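Side-chain contacts in alpha-rhamnosidase (Dictyoglomus thermophilum, PDB 6I60), which probably hydrolyses terminal non-reducing alpha-L-rhamnose units from alpha-L-rhamnosides, including rhamnosylated natural flavonoids: residues Tyr171-Ala176 with Leu299-Ile304; Ala192-Ala197 with Leu204-Glu209; Glu209-Arg214 with Ser235-Asp240; Arg214-Gly219 with Lys456-Ala461; Gly246-Asn251 with Gly292-Asn297. One frame throughout, in Å; residues are numbered along the deposited sequence.

Interaction 1: Tyr171-Ala176 with Leu299-Ile304; sequences YTIAYA and LYHGEI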
# COMPACT_ATOMS: atom_id res chain seq x y z
N TYR A 171 8.33 12.72 23.64
CA TYR A 171 8.53 11.31 23.31
C TYR A 171 8.87 10.56 24.59
O TYR A 171 9.96 10.74 25.15
CB TYR A 171 9.62 11.13 22.26
CG TYR A 171 9.41 11.99 21.02
CD1 TYR A 171 8.71 11.51 19.93
CD2 TYR A 171 9.92 13.28 20.96
CE1 TYR A 171 8.52 12.28 18.80
CE2 TYR A 171 9.74 14.06 19.83
CZ TYR A 171 9.03 13.56 18.76
OH TYR A 171 8.85 14.34 17.64
N THR A 172 7.95 9.71 25.05
CA THR A 172 8.17 8.84 26.20
C THR A 172 8.59 7.47 25.68
O THR A 172 7.76 6.72 25.16
CB THR A 172 6.92 8.75 27.06
OG1 THR A 172 6.22 10.00 27.05
CG2 THR A 172 7.28 8.40 28.50
N ILE A 173 9.87 7.15 25.82
CA ILE A 173 10.44 5.92 25.28
C ILE A 173 10.68 4.97 26.44
O ILE A 173 11.55 5.21 27.29
CB ILE A 173 11.74 6.19 24.51
CG1 ILE A 173 11.46 7.03 23.26
CG2 ILE A 173 12.41 4.87 24.13
CD1 ILE A 173 12.37 8.23 23.12
N ALA A 174 9.91 3.88 26.49
CA ALA A 174 10.11 2.84 27.48
C ALA A 174 11.22 1.89 27.03
O ALA A 174 11.77 2.01 25.93
CB ALA A 174 8.81 2.08 27.72
N TYR A 175 11.55 0.94 27.88
CA TYR A 175 12.59 -0.04 27.58
C TYR A 175 11.98 -1.20 26.80
O TYR A 175 10.84 -1.14 26.34
CB TYR A 175 13.27 -0.51 28.86
CG TYR A 175 14.41 0.37 29.32
CD1 TYR A 175 14.31 1.76 29.28
CD2 TYR A 175 15.59 -0.19 29.80
CE1 TYR A 175 15.36 2.56 29.70
CE2 TYR A 175 16.63 0.61 30.23
CZ TYR A 175 16.51 1.98 30.17
OH TYR A 175 17.55 2.77 30.60
N ALA A 176 12.74 -2.29 26.65
CA ALA A 176 12.28 -3.46 25.92
C ALA A 176 12.15 -4.64 26.88
O ALA A 176 13.15 -5.32 27.16
CB ALA A 176 13.24 -3.80 24.78
N LEU A 299 10.63 4.44 17.01
CA LEU A 299 10.59 4.46 15.55
C LEU A 299 11.27 5.70 14.98
O LEU A 299 11.85 5.65 13.89
CB LEU A 299 9.15 4.38 15.06
CG LEU A 299 8.36 3.12 15.42
CD1 LEU A 299 6.89 3.28 15.05
CD2 LEU A 299 8.96 1.91 14.74
N TYR A 300 11.21 6.83 15.70
CA TYR A 300 11.80 8.06 15.19
C TYR A 300 13.28 8.16 15.54
O TYR A 300 14.07 8.68 14.74
CB TYR A 300 11.06 9.28 15.76
CG TYR A 300 9.65 9.46 15.26
CD1 TYR A 300 8.76 10.28 15.94
CD2 TYR A 300 9.20 8.82 14.11
CE1 TYR A 300 7.46 10.45 15.50
CE2 TYR A 300 7.90 9.00 13.66
CZ TYR A 300 7.04 9.81 14.36
OH TYR A 300 5.75 9.98 13.92
N HIS A 301 13.67 7.67 16.71
CA HIS A 301 14.99 7.95 17.26
C HIS A 301 15.93 6.75 17.27
O HIS A 301 17.12 6.93 17.56
CB HIS A 301 14.86 8.50 18.69
CG HIS A 301 13.86 9.61 18.81
ND1 HIS A 301 14.06 10.85 18.23
CD2 HIS A 301 12.66 9.67 19.43
CE1 HIS A 301 13.02 11.62 18.50
NE2 HIS A 301 12.16 10.93 19.22
N GLY A 302 15.45 5.56 16.97
CA GLY A 302 16.32 4.40 16.86
C GLY A 302 16.26 3.50 18.07
O GLY A 302 15.37 3.58 18.92
N GLU A 303 17.25 2.61 18.14
CA GLU A 303 17.30 1.58 19.17
C GLU A 303 18.73 1.45 19.67
O GLU A 303 19.69 1.59 18.90
CB GLU A 303 16.79 0.23 18.63
CG GLU A 303 17.44 -1.01 19.23
CD GLU A 303 17.38 -2.21 18.31
OE1 GLU A 303 16.28 -2.48 17.77
OE2 GLU A 303 18.41 -2.89 18.12
N ILE A 304 18.87 1.19 20.97
CA ILE A 304 20.17 0.98 21.61
C ILE A 304 20.24 -0.47 22.08
O ILE A 304 19.34 -0.95 22.78
CB ILE A 304 20.38 1.95 22.78
CG1 ILE A 304 20.38 3.39 22.29
CG2 ILE A 304 21.68 1.63 23.51
CD1 ILE A 304 19.71 4.35 23.24

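Interaction 2: Ala192-Ala197 with Leu204-Glu209; sequences ARVYIA and LYINGE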
# COMPACT_ATOMS: atom_id res chain seq x y z
N ALA A 192 0.45 -27.10 16.01
CA ALA A 192 0.64 -26.08 17.03
C ALA A 192 0.41 -24.71 16.43
O ALA A 192 0.85 -24.42 15.32
CB ALA A 192 2.05 -26.16 17.64
N ARG A 193 -0.29 -23.86 17.18
CA ARG A 193 -0.59 -22.50 16.75
C ARG A 193 -0.30 -21.53 17.88
O ARG A 193 -0.39 -21.88 19.06
CB ARG A 193 -2.05 -22.36 16.30
CG ARG A 193 -2.40 -23.18 15.07
CD ARG A 193 -1.60 -22.72 13.86
NE ARG A 193 -2.06 -23.36 12.63
CZ ARG A 193 -1.56 -24.50 12.16
NH1 ARG A 193 -0.60 -25.12 12.82
NH2 ARG A 193 -2.04 -25.01 11.03
N VAL A 194 0.04 -20.30 17.51
CA VAL A 194 0.44 -19.27 18.46
C VAL A 194 -0.23 -17.96 18.02
O VAL A 194 -0.01 -17.50 16.90
CB VAL A 194 1.97 -19.11 18.52
CG1 VAL A 194 2.35 -17.71 18.92
CG2 VAL A 194 2.55 -20.11 19.49
N TYR A 195 -1.04 -17.38 18.91
CA TYR A 195 -1.83 -16.19 18.60
C TYR A 195 -1.36 -15.07 19.52
O TYR A 195 -1.79 -14.99 20.68
CB TYR A 195 -3.32 -16.46 18.76
CG TYR A 195 -3.80 -17.75 18.11
CD1 TYR A 195 -3.65 -18.97 18.75
CD2 TYR A 195 -4.42 -17.73 16.87
CE1 TYR A 195 -4.09 -20.14 18.16
CE2 TYR A 195 -4.86 -18.90 16.27
CZ TYR A 195 -4.69 -20.10 16.92
OH TYR A 195 -5.13 -21.27 16.33
N ILE A 196 -0.49 -14.21 19.01
CA ILE A 196 0.19 -13.19 19.81
C ILE A 196 -0.18 -11.81 19.30
O ILE A 196 -0.35 -11.61 18.09
CB ILE A 196 1.72 -13.40 19.79
CG1 ILE A 196 2.44 -12.29 20.56
CG2 ILE A 196 2.23 -13.51 18.36
CD1 ILE A 196 3.85 -12.64 20.97
N ALA A 197 -0.31 -10.86 20.22
CA ALA A 197 -0.46 -9.44 19.91
C ALA A 197 0.44 -8.69 20.90
O ALA A 197 0.02 -8.37 22.02
CB ALA A 197 -1.91 -8.98 20.00
N LEU A 204 8.90 -12.99 18.53
CA LEU A 204 8.53 -14.25 19.16
C LEU A 204 9.63 -15.29 18.97
O LEU A 204 10.19 -15.43 17.88
CB LEU A 204 7.22 -14.77 18.58
CG LEU A 204 6.77 -16.16 19.04
CD1 LEU A 204 6.35 -16.13 20.50
CD2 LEU A 204 5.65 -16.67 18.17
N TYR A 205 9.91 -16.04 20.03
CA TYR A 205 10.89 -17.11 20.01
C TYR A 205 10.31 -18.34 20.69
O TYR A 205 9.58 -18.23 21.68
CB TYR A 205 12.19 -16.71 20.72
CG TYR A 205 12.97 -15.63 20.00
CD1 TYR A 205 13.90 -15.95 19.03
CD2 TYR A 205 12.78 -14.29 20.31
CE1 TYR A 205 14.62 -14.97 18.37
CE2 TYR A 205 13.49 -13.30 19.65
CZ TYR A 205 14.41 -13.65 18.68
OH TYR A 205 15.12 -12.67 18.03
N ILE A 206 10.61 -19.52 20.14
CA ILE A 206 10.18 -20.79 20.71
C ILE A 206 11.37 -21.74 20.68
O ILE A 206 11.86 -22.09 19.60
CB ILE A 206 8.99 -21.40 19.95
CG1 ILE A 206 7.70 -20.66 20.31
CG2 ILE A 206 8.86 -22.88 20.26
CD1 ILE A 206 6.44 -21.37 19.88
N ASN A 207 11.83 -22.16 21.86
CA ASN A 207 12.96 -23.07 22.00
C ASN A 207 14.22 -22.53 21.33
O ASN A 207 15.07 -23.30 20.86
CB ASN A 207 12.62 -24.46 21.45
CG ASN A 207 11.57 -25.17 22.29
OD1 ASN A 207 11.61 -25.14 23.52
ND2 ASN A 207 10.62 -25.82 21.62
N GLY A 208 14.35 -21.21 21.27
CA GLY A 208 15.55 -20.56 20.79
C GLY A 208 15.48 -20.03 19.37
O GLY A 208 16.31 -19.20 19.00
N GLU A 209 14.51 -20.47 18.58
CA GLU A 209 14.41 -20.09 17.18
C GLU A 209 13.39 -18.98 17.00
O GLU A 209 12.32 -18.99 17.62
CB GLU A 209 14.03 -21.29 16.31
CG GLU A 209 14.97 -22.48 16.46
CD GLU A 209 14.22 -23.80 16.52
OE1 GLU A 209 14.62 -24.74 15.81
OE2 GLU A 209 13.23 -23.89 17.28

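Interaction 3: Glu209-Arg214 with Ser235-Asp240; sequences ERIGDR and SKNIRD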
# COMPACT_ATOMS: atom_id res chain seq x y z
N GLU A 209 14.51 -20.47 18.58
CA GLU A 209 14.41 -20.09 17.18
C GLU A 209 13.39 -18.98 17.00
O GLU A 209 12.32 -18.99 17.62
CB GLU A 209 14.03 -21.29 16.31
CG GLU A 209 14.97 -22.48 16.46
CD GLU A 209 14.22 -23.80 16.52
OE1 GLU A 209 14.62 -24.74 15.81
OE2 GLU A 209 13.23 -23.89 17.28
N ARG A 210 13.72 -18.02 16.14
CA ARG A 210 12.77 -16.98 15.78
C ARG A 210 11.64 -17.58 14.94
O ARG A 210 11.87 -18.48 14.13
CB ARG A 210 13.47 -15.86 15.01
CG ARG A 210 12.80 -14.50 15.14
CD ARG A 210 13.17 -13.61 13.96
NE ARG A 210 12.84 -12.21 14.18
CZ ARG A 210 11.82 -11.58 13.61
NH1 ARG A 210 11.61 -10.29 13.86
NH2 ARG A 210 11.01 -12.23 12.79
N ILE A 211 10.43 -17.06 15.13
CA ILE A 211 9.24 -17.70 14.58
C ILE A 211 8.80 -17.01 13.29
O ILE A 211 8.66 -17.65 12.24
CB ILE A 211 8.10 -17.71 15.61
CG1 ILE A 211 8.48 -18.60 16.81
CG2 ILE A 211 6.81 -18.19 14.97
CD1 ILE A 211 8.81 -20.03 16.44
N GLY A 212 8.57 -15.70 13.37
CA GLY A 212 7.96 -15.00 12.26
C GLY A 212 8.92 -14.70 11.13
O GLY A 212 10.12 -14.51 11.32
N ASP A 213 8.37 -14.68 9.92
CA ASP A 213 9.07 -14.19 8.74
C ASP A 213 8.85 -12.70 8.51
O ASP A 213 9.18 -12.19 7.44
CB ASP A 213 8.64 -14.98 7.50
N ARG A 214 8.29 -12.00 9.49
CA ARG A 214 7.95 -10.60 9.38
C ARG A 214 8.72 -9.79 10.43
O ARG A 214 9.31 -10.34 11.36
CB ARG A 214 6.44 -10.38 9.54
CG ARG A 214 5.60 -11.53 9.02
CD ARG A 214 4.34 -11.71 9.83
NE ARG A 214 3.41 -12.66 9.22
CZ ARG A 214 2.09 -12.53 9.24
NH1 ARG A 214 1.54 -11.49 9.85
NH2 ARG A 214 1.32 -13.44 8.65
N SER A 235 4.24 -25.70 14.68
CA SER A 235 4.16 -27.15 14.82
C SER A 235 5.55 -27.77 14.92
O SER A 235 5.90 -28.38 15.93
CB SER A 235 3.37 -27.75 13.66
OG SER A 235 2.03 -27.31 13.67
N LYS A 236 6.36 -27.60 13.87
CA LYS A 236 7.69 -28.20 13.85
C LYS A 236 8.67 -27.39 14.68
O LYS A 236 9.84 -27.24 14.30
CB LYS A 236 8.19 -28.33 12.41
CG LYS A 236 7.41 -29.31 11.54
CD LYS A 236 7.01 -30.55 12.33
CE LYS A 236 7.41 -31.82 11.59
NZ LYS A 236 7.90 -32.87 12.52
N ASN A 237 8.21 -26.87 15.82
CA ASN A 237 9.07 -26.14 16.74
C ASN A 237 8.85 -26.57 18.19
O ASN A 237 9.41 -25.94 19.09
CB ASN A 237 8.85 -24.63 16.62
CG ASN A 237 9.51 -24.03 15.40
OD1 ASN A 237 8.89 -23.27 14.66
ND2 ASN A 237 10.78 -24.36 15.19
N ILE A 238 8.07 -27.63 18.43
CA ILE A 238 7.58 -27.91 19.77
C ILE A 238 8.57 -28.73 20.61
O ILE A 238 8.61 -28.56 21.83
CB ILE A 238 6.22 -28.62 19.67
CG1 ILE A 238 5.13 -27.59 19.34
CG2 ILE A 238 5.86 -29.37 20.95
CD1 ILE A 238 5.19 -26.33 20.18
N ARG A 239 9.38 -29.59 19.98
CA ARG A 239 10.33 -30.44 20.69
C ARG A 239 9.60 -31.43 21.60
O ARG A 239 8.37 -31.53 21.55
CB ARG A 239 11.33 -29.60 21.50
CG ARG A 239 12.72 -30.18 21.63
CD ARG A 239 13.55 -29.39 22.63
NE ARG A 239 14.97 -29.71 22.55
CZ ARG A 239 15.78 -29.28 21.59
NH1 ARG A 239 15.32 -28.50 20.62
NH2 ARG A 239 17.07 -29.62 21.60
N ASP A 240 10.35 -32.16 22.43
CA ASP A 240 9.74 -33.18 23.27
C ASP A 240 9.53 -32.70 24.70
O ASP A 240 8.46 -32.19 25.03
CB ASP A 240 10.58 -34.46 23.26
CG ASP A 240 9.81 -35.67 23.74
OD1 ASP A 240 8.58 -35.71 23.55
OD2 ASP A 240 10.43 -36.59 24.32

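Interaction 4: Arg214-Gly219 with Lys456-Ala461; sequences RVLDPG and KVVHTA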
# COMPACT_ATOMS: atom_id res chain seq x y z
N ARG A 214 8.29 -12.00 9.49
CA ARG A 214 7.95 -10.60 9.38
C ARG A 214 8.72 -9.79 10.43
O ARG A 214 9.31 -10.34 11.36
CB ARG A 214 6.44 -10.38 9.54
CG ARG A 214 5.60 -11.53 9.02
CD ARG A 214 4.34 -11.71 9.83
NE ARG A 214 3.41 -12.66 9.22
CZ ARG A 214 2.09 -12.53 9.24
NH1 ARG A 214 1.54 -11.49 9.85
NH2 ARG A 214 1.32 -13.44 8.65
N VAL A 215 8.69 -8.47 10.26
CA VAL A 215 9.31 -7.53 11.19
C VAL A 215 8.35 -6.38 11.42
O VAL A 215 7.41 -6.16 10.65
CB VAL A 215 10.67 -7.00 10.67
CG1 VAL A 215 11.73 -8.08 10.74
CG2 VAL A 215 10.53 -6.47 9.25
N LEU A 216 8.58 -5.65 12.52
CA LEU A 216 7.76 -4.50 12.89
C LEU A 216 6.27 -4.86 12.93
O LEU A 216 5.42 -4.13 12.42
CB LEU A 216 8.01 -3.32 11.95
CG LEU A 216 9.44 -2.77 11.95
CD1 LEU A 216 9.52 -1.46 11.18
CD2 LEU A 216 9.96 -2.58 13.37
N ASP A 217 5.97 -6.01 13.54
CA ASP A 217 4.68 -6.63 13.79
C ASP A 217 4.20 -6.31 15.20
O ASP A 217 5.01 -6.29 16.14
CB ASP A 217 4.78 -8.15 13.61
CG ASP A 217 3.49 -8.76 13.09
OD1 ASP A 217 3.01 -8.33 12.03
OD2 ASP A 217 2.96 -9.67 13.76
N PRO A 218 2.90 -6.06 15.40
CA PRO A 218 1.86 -6.05 14.37
C PRO A 218 1.76 -4.72 13.62
O PRO A 218 2.60 -3.84 13.80
CB PRO A 218 0.59 -6.31 15.17
CG PRO A 218 0.86 -5.67 16.49
CD PRO A 218 2.34 -5.81 16.74
N GLY A 219 0.72 -4.59 12.80
CA GLY A 219 0.52 -3.37 12.05
C GLY A 219 0.02 -2.23 12.90
O GLY A 219 -0.59 -2.41 13.96
N LYS A 456 19.25 -3.28 4.92
CA LYS A 456 18.03 -4.09 4.96
C LYS A 456 16.86 -3.22 4.52
O LYS A 456 16.50 -2.26 5.21
CB LYS A 456 17.81 -4.67 6.35
CG LYS A 456 18.90 -5.64 6.80
CD LYS A 456 19.01 -6.84 5.86
CE LYS A 456 19.99 -7.88 6.39
NZ LYS A 456 19.31 -8.89 7.25
N VAL A 457 16.26 -3.56 3.38
CA VAL A 457 15.08 -2.87 2.89
C VAL A 457 13.86 -3.42 3.62
O VAL A 457 13.59 -4.62 3.57
CB VAL A 457 14.93 -3.03 1.37
CG1 VAL A 457 13.74 -2.23 0.87
CG2 VAL A 457 16.20 -2.58 0.67
N VAL A 458 13.14 -2.54 4.32
CA VAL A 458 12.06 -2.95 5.21
C VAL A 458 10.82 -2.13 4.88
O VAL A 458 10.85 -0.90 4.95
CB VAL A 458 12.44 -2.77 6.69
CG1 VAL A 458 11.22 -2.93 7.58
CG2 VAL A 458 13.54 -3.76 7.08
N HIS A 459 9.74 -2.82 4.52
CA HIS A 459 8.44 -2.19 4.25
C HIS A 459 7.41 -3.31 4.09
O HIS A 459 7.73 -4.49 4.20
CB HIS A 459 8.49 -1.30 3.00
CG HIS A 459 8.97 -2.00 1.77
ND1 HIS A 459 10.28 -1.90 1.33
CD2 HIS A 459 8.33 -2.80 0.89
CE1 HIS A 459 10.41 -2.62 0.22
NE2 HIS A 459 9.25 -3.17 -0.06
N THR A 460 6.17 -2.90 3.84
CA THR A 460 5.08 -3.85 3.59
C THR A 460 5.39 -4.69 2.36
O THR A 460 5.44 -4.18 1.24
CB THR A 460 3.75 -3.11 3.42
OG1 THR A 460 3.38 -2.49 4.66
CG2 THR A 460 2.65 -4.08 3.00
N ALA A 461 5.59 -6.00 2.56
CA ALA A 461 6.01 -6.88 1.48
C ALA A 461 4.88 -7.12 0.49
O ALA A 461 4.28 -8.20 0.47
CB ALA A 461 6.51 -8.21 2.04

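Interaction 5: Gly246-Asn251 with Gly292-Asn297; sequences GVILGN and GPITLN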
# COMPACT_ATOMS: atom_id res chain seq x y z
N GLY A 246 9.67 -17.23 23.96
CA GLY A 246 10.28 -15.94 24.20
C GLY A 246 9.62 -14.80 23.45
O GLY A 246 9.44 -14.87 22.23
N VAL A 247 9.26 -13.74 24.17
CA VAL A 247 8.64 -12.56 23.57
C VAL A 247 9.33 -11.33 24.14
O VAL A 247 9.38 -11.14 25.37
CB VAL A 247 7.13 -12.49 23.84
CG1 VAL A 247 6.54 -11.27 23.15
CG2 VAL A 247 6.44 -13.76 23.38
N ILE A 248 9.87 -10.49 23.26
CA ILE A 248 10.46 -9.20 23.63
C ILE A 248 9.59 -8.10 23.04
O ILE A 248 9.19 -8.18 21.87
CB ILE A 248 11.92 -9.09 23.16
CG1 ILE A 248 12.45 -7.68 23.40
CG2 ILE A 248 12.05 -9.48 21.70
CD1 ILE A 248 13.93 -7.64 23.73
N LEU A 249 9.29 -7.09 23.85
CA LEU A 249 8.34 -6.04 23.47
C LEU A 249 9.07 -4.76 23.08
O LEU A 249 10.03 -4.35 23.74
CB LEU A 249 7.37 -5.75 24.62
CG LEU A 249 6.31 -6.81 24.90
CD1 LEU A 249 5.31 -6.29 25.91
CD2 LEU A 249 5.61 -7.24 23.62
N GLY A 250 8.59 -4.14 22.00
CA GLY A 250 9.08 -2.84 21.59
C GLY A 250 8.00 -1.78 21.71
O GLY A 250 6.81 -2.12 21.81
N ASN A 251 8.38 -0.50 21.71
CA ASN A 251 7.40 0.57 21.87
C ASN A 251 6.60 0.78 20.59
O ASN A 251 5.38 0.58 20.56
CB ASN A 251 8.10 1.87 22.28
CG ASN A 251 9.02 1.68 23.47
OD1 ASN A 251 9.06 0.62 24.08
ND2 ASN A 251 9.77 2.73 23.80
N GLY A 292 16.57 -6.82 29.02
CA GLY A 292 17.65 -7.45 28.31
C GLY A 292 18.65 -6.46 27.73
O GLY A 292 18.94 -5.42 28.32
N PRO A 293 19.19 -6.79 26.56
CA PRO A 293 20.19 -5.91 25.95
C PRO A 293 19.61 -4.61 25.42
O PRO A 293 20.29 -3.57 25.49
CB PRO A 293 20.78 -6.77 24.82
CG PRO A 293 19.71 -7.75 24.50
CD PRO A 293 18.99 -8.03 25.78
N ILE A 294 18.39 -4.62 24.90
CA ILE A 294 17.81 -3.42 24.29
C ILE A 294 17.32 -2.49 25.39
O ILE A 294 16.54 -2.88 26.26
CB ILE A 294 16.67 -3.79 23.33
CG1 ILE A 294 17.21 -4.61 22.15
CG2 ILE A 294 15.99 -2.54 22.81
CD1 ILE A 294 16.72 -6.03 22.13
N THR A 295 17.79 -1.24 25.35
CA THR A 295 17.32 -0.22 26.28
C THR A 295 16.21 0.60 25.63
O THR A 295 15.08 0.13 25.50
CB THR A 295 18.46 0.69 26.73
OG1 THR A 295 18.93 1.46 25.61
CG2 THR A 295 19.61 -0.13 27.29
N LEU A 296 16.53 1.82 25.20
CA LEU A 296 15.55 2.67 24.55
C LEU A 296 15.31 2.22 23.12
O LEU A 296 16.24 1.80 22.42
CB LEU A 296 16.02 4.13 24.57
CG LEU A 296 16.34 4.72 25.94
CD1 LEU A 296 16.87 6.14 25.80
CD2 LEU A 296 15.12 4.69 26.83
N ASN A 297 14.06 2.29 22.69
CA ASN A 297 13.69 1.94 21.32
C ASN A 297 12.56 2.85 20.87
O ASN A 297 11.56 3.00 21.58
CB ASN A 297 13.29 0.46 21.21
CG ASN A 297 12.07 0.12 22.06
OD1 ASN A 297 10.97 -0.08 21.53
ND2 ASN A 297 12.26 0.05 23.37

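Interaction 1: Tyr171-Ala176 with Leu299-Ile304
Y171 and H301 form a T-shaped (edge-to-face) aromatic pair. The imidazole turns its edge to the phenol ring, with centroids 4.7 Å apart and planes at 87°. NE2 of H301 leads. It stands over one face of Y171, offset toward the rim, and comes within 3.5 Å of Y171 CG. The first torsion of Y171 (chi1 -52°) swings the ring in beside H301, and the second (chi2 -91°) turns its face to the imidazole. The other imidazole nitrogen, ND1, is hydrogen-bonded to the backbone N of L412. ND1 is therefore probably an acceptor, consistent with NE2 carrying the hydrogen that faces the Y171 ring.

The remaining contacts are carbon to carbon. CE1 of Y171 lies in the plane of the Y300 ring, at its edge, 3.5 Å from Y300 CD1. The two tyrosine side chains cross at about a right angle. CD1 of I173 reaches H301 CD2 at 4.0 Å. CB of Y300, the residue before H301, sits over the centre of one imidazole face.

The polar end of Y300 is held outside the contact, where its OH bonds to the carbonyl O of E502.

All four touching residues are buried. On one side, Y171 and I173 pair through their backbones with strand 157-160, and Y160 adds a second edge-to-face partner for H301. On the other, strand 302-306 runs between strands 288-298 and 414-418.

Interaction 2: Ala192-Ala197 with Leu204-Glu209
V194 and L204 are turned to meet by their first torsions. In V194 (chi1 153°) CG1 is anti to the backbone N, while CG2 is anti to the carbonyl carbon. The two methyls therefore fork toward different partners. L204 (chi1 174°) also has CG anti to its N, and this carries the branch out toward the valine, where CD2 leads. The pair meets tip to tip, with V194 CG1 3.5 Å from L204 CD2. CG2 of V194 serves I206, whose CD1 lies 4.1 Å away. Those two side chains run alongside each other in opposite senses. A third contact is looser, I196 CD1 to L204 CD1 at 4.3 Å.

This is the face-to-face packing of a beta-sandwich. Strand 192-197 belongs to one sheet and strand 204-206 to another. Their axes come no nearer than 10.5 Å and run at 151°, so side chains rather than backbones fill the interface. I267 and V269, on neighbouring strand 264-273, lie against V194, and V247 lies against both I196 and L204.

The strand 204-206 ends in a type I' turn from I206 to E209, with N207 and G208 at its corners. The N207 amide is held by two outside bonds, ND2 to the carbonyl O of N237 and OD1 to the backbone N of A244. R193 lies beyond the apolar contact. Its NH1 bonds to A192 O at 3.0 Å, and its guanidinium forms salt bridges with E136 and D233.

Interaction 3: Glu209-Arg214 with Ser235-Asp240
N237 meets both E209 and I211, and the two ends of its amide face different surroundings. Its first torsion (chi1 -77°) places CG beside the backbone N, and the amide then reaches toward strand 209-210.

The closely packed part is on the I211 side. CD1 of I211 lies 3.7 Å from N237 OD1 and 4.2 Å from N237 CG. The two side chains overlap at their ends, coming from opposite directions. I206 and L204 of strand 201-206 lie against the same isoleucine, so the amide sits at the border of an apolar patch.

The looser side is that of E209, which is exposed. Its OE2 is 3.3 Å from N237 ND2, with carboxylate and amide planes 70° apart. R239 is farther out. Its NH1 is 6.1 Å from E209 OE2, too far for a charge pair. With an alanine in place of N237, the E209 carboxylate would probably lose this polar neighbour and the CD1 end of I211 its cover.

Segment 209-214 is braced largely by R210. R210 NH2 bonds to R214 O at 2.9 Å and 157°, in the carbonyl plane. A weak bond also joins it to G212 O, and outside the segment NH1 forms a salt bridge with E203.

The chemistry implies a modest surface contact. A neutral amide sits between a methyl group and a carboxylate, and the negative charge of E209 probably remains largely solvated.

Interaction 4: Arg214-Gly219 with Lys456-Ala461
V458 CG1 is the methyl on which both near contacts of the loop 214-219 converge. V215 approaches with CG2, 4.0 Å away. L216 comes with CD1, 4.2 Å from V458 CG1. The two valine side chains meet at a slant. In V458 the first torsion (chi1 169°) puts CG1 opposite the backbone N, which directs it at the loop. In V215 (chi1 -72°) CG2, the methyl that touches, lies between the backbone N and the carbonyl carbon.

The next shell holds these methyls in place. W375 packs against V215 and V458 alike. V458 lies on strand 453-458, between strands 345-351 and 375-380 of an antiparallel sheet. Its carbonyl O also receives the hydroxyl of T373. V215 is tied to the edge of the same sheet by a backbone bond with I345. L216 has further apolar cover from Y433 and M491. Its backbone is in the left-handed region, part of the sharp bend of the loop.

Farther out, D217 OD2 is hydrogen-bonded to both Y202 OH and T230 OG1. A cis peptide precedes P218. Beyond V458 the chain turns a corner at H459, and T460 OG1 then bonds to the backbone N of S492.

The contact joins the N-terminal rhamnosidase region to the concanavalin-like one. Its chemistry is purely apolar across the two segments. Apolar packing rather than charge probably holds the methyls together, V458 and L216 being buried and V215 partly exposed, while the directional bonds lie in the surrounding shell.

Interaction 5: Gly246-Asn251 with Gly292-Asn297
N297 turns its amide to the backbone and side chain of N251, just past the end of strand 242-250 in a beta-sandwich. Strands 242-250 and 288-298 both pair antiparallel with strand 171-184, not with each other; side chains make the contact.

The two asparagine side chains meet at a slant, with their amide planes 59° apart. N297 is turned so that its OD1 points at the backbone of the other segment. There it accepts the N-H of N251 at 2.6 Å. The bond is nearly straight at the hydrogen (172°), and the donor lies in the carbonyl plane of the N297 amide. The same oxygen is 3.3 Å from G250 CA. The other end of the N297 amide makes a second, weak bond, from ND2 to N251 OD1 at 3.3 Å. N297 thus engages both the backbone and the side chain of one residue.

The N251 amide has its strongest partner outside, as ND2 bonds to the carbonyl O of A174 on strand 171-184. This ties the pair to the strand that both segments neighbour. F431 packs against N297 and I248. A leucine in place of N297 would probably leave the buried N-H of N251 without its acceptor and N251 OD1 without its weak donor.

Farther along, two isoleucines are the apolar counterpart. In I248 (chi1 173°) CG1 lies opposite the backbone N, so the chain extends toward I294. The contact there is methyl on methyl, with I248 CD1 3.6 Å from I294 CD1.

The contacts form two close pairs and one outlier. Interactions 2 and 3 have centres about 6 Å apart and share E209. Interactions 1 and 5 have centres about 10 Å apart and are joined by backbone pairing of I304 with T295. The pairs meet where strands 201-206 and 242-250 lie side by side, through Y205 and G246. Interaction 4 lies about 17 to 19 Å from the other four, between centres, and shares R214 with interaction 3. Along the chain, interactions 2, 3 and 5 fall inside the loop closed by interaction 1. Interaction 4 crosses that loop and links this beta-rich part to the concanavalin-like region.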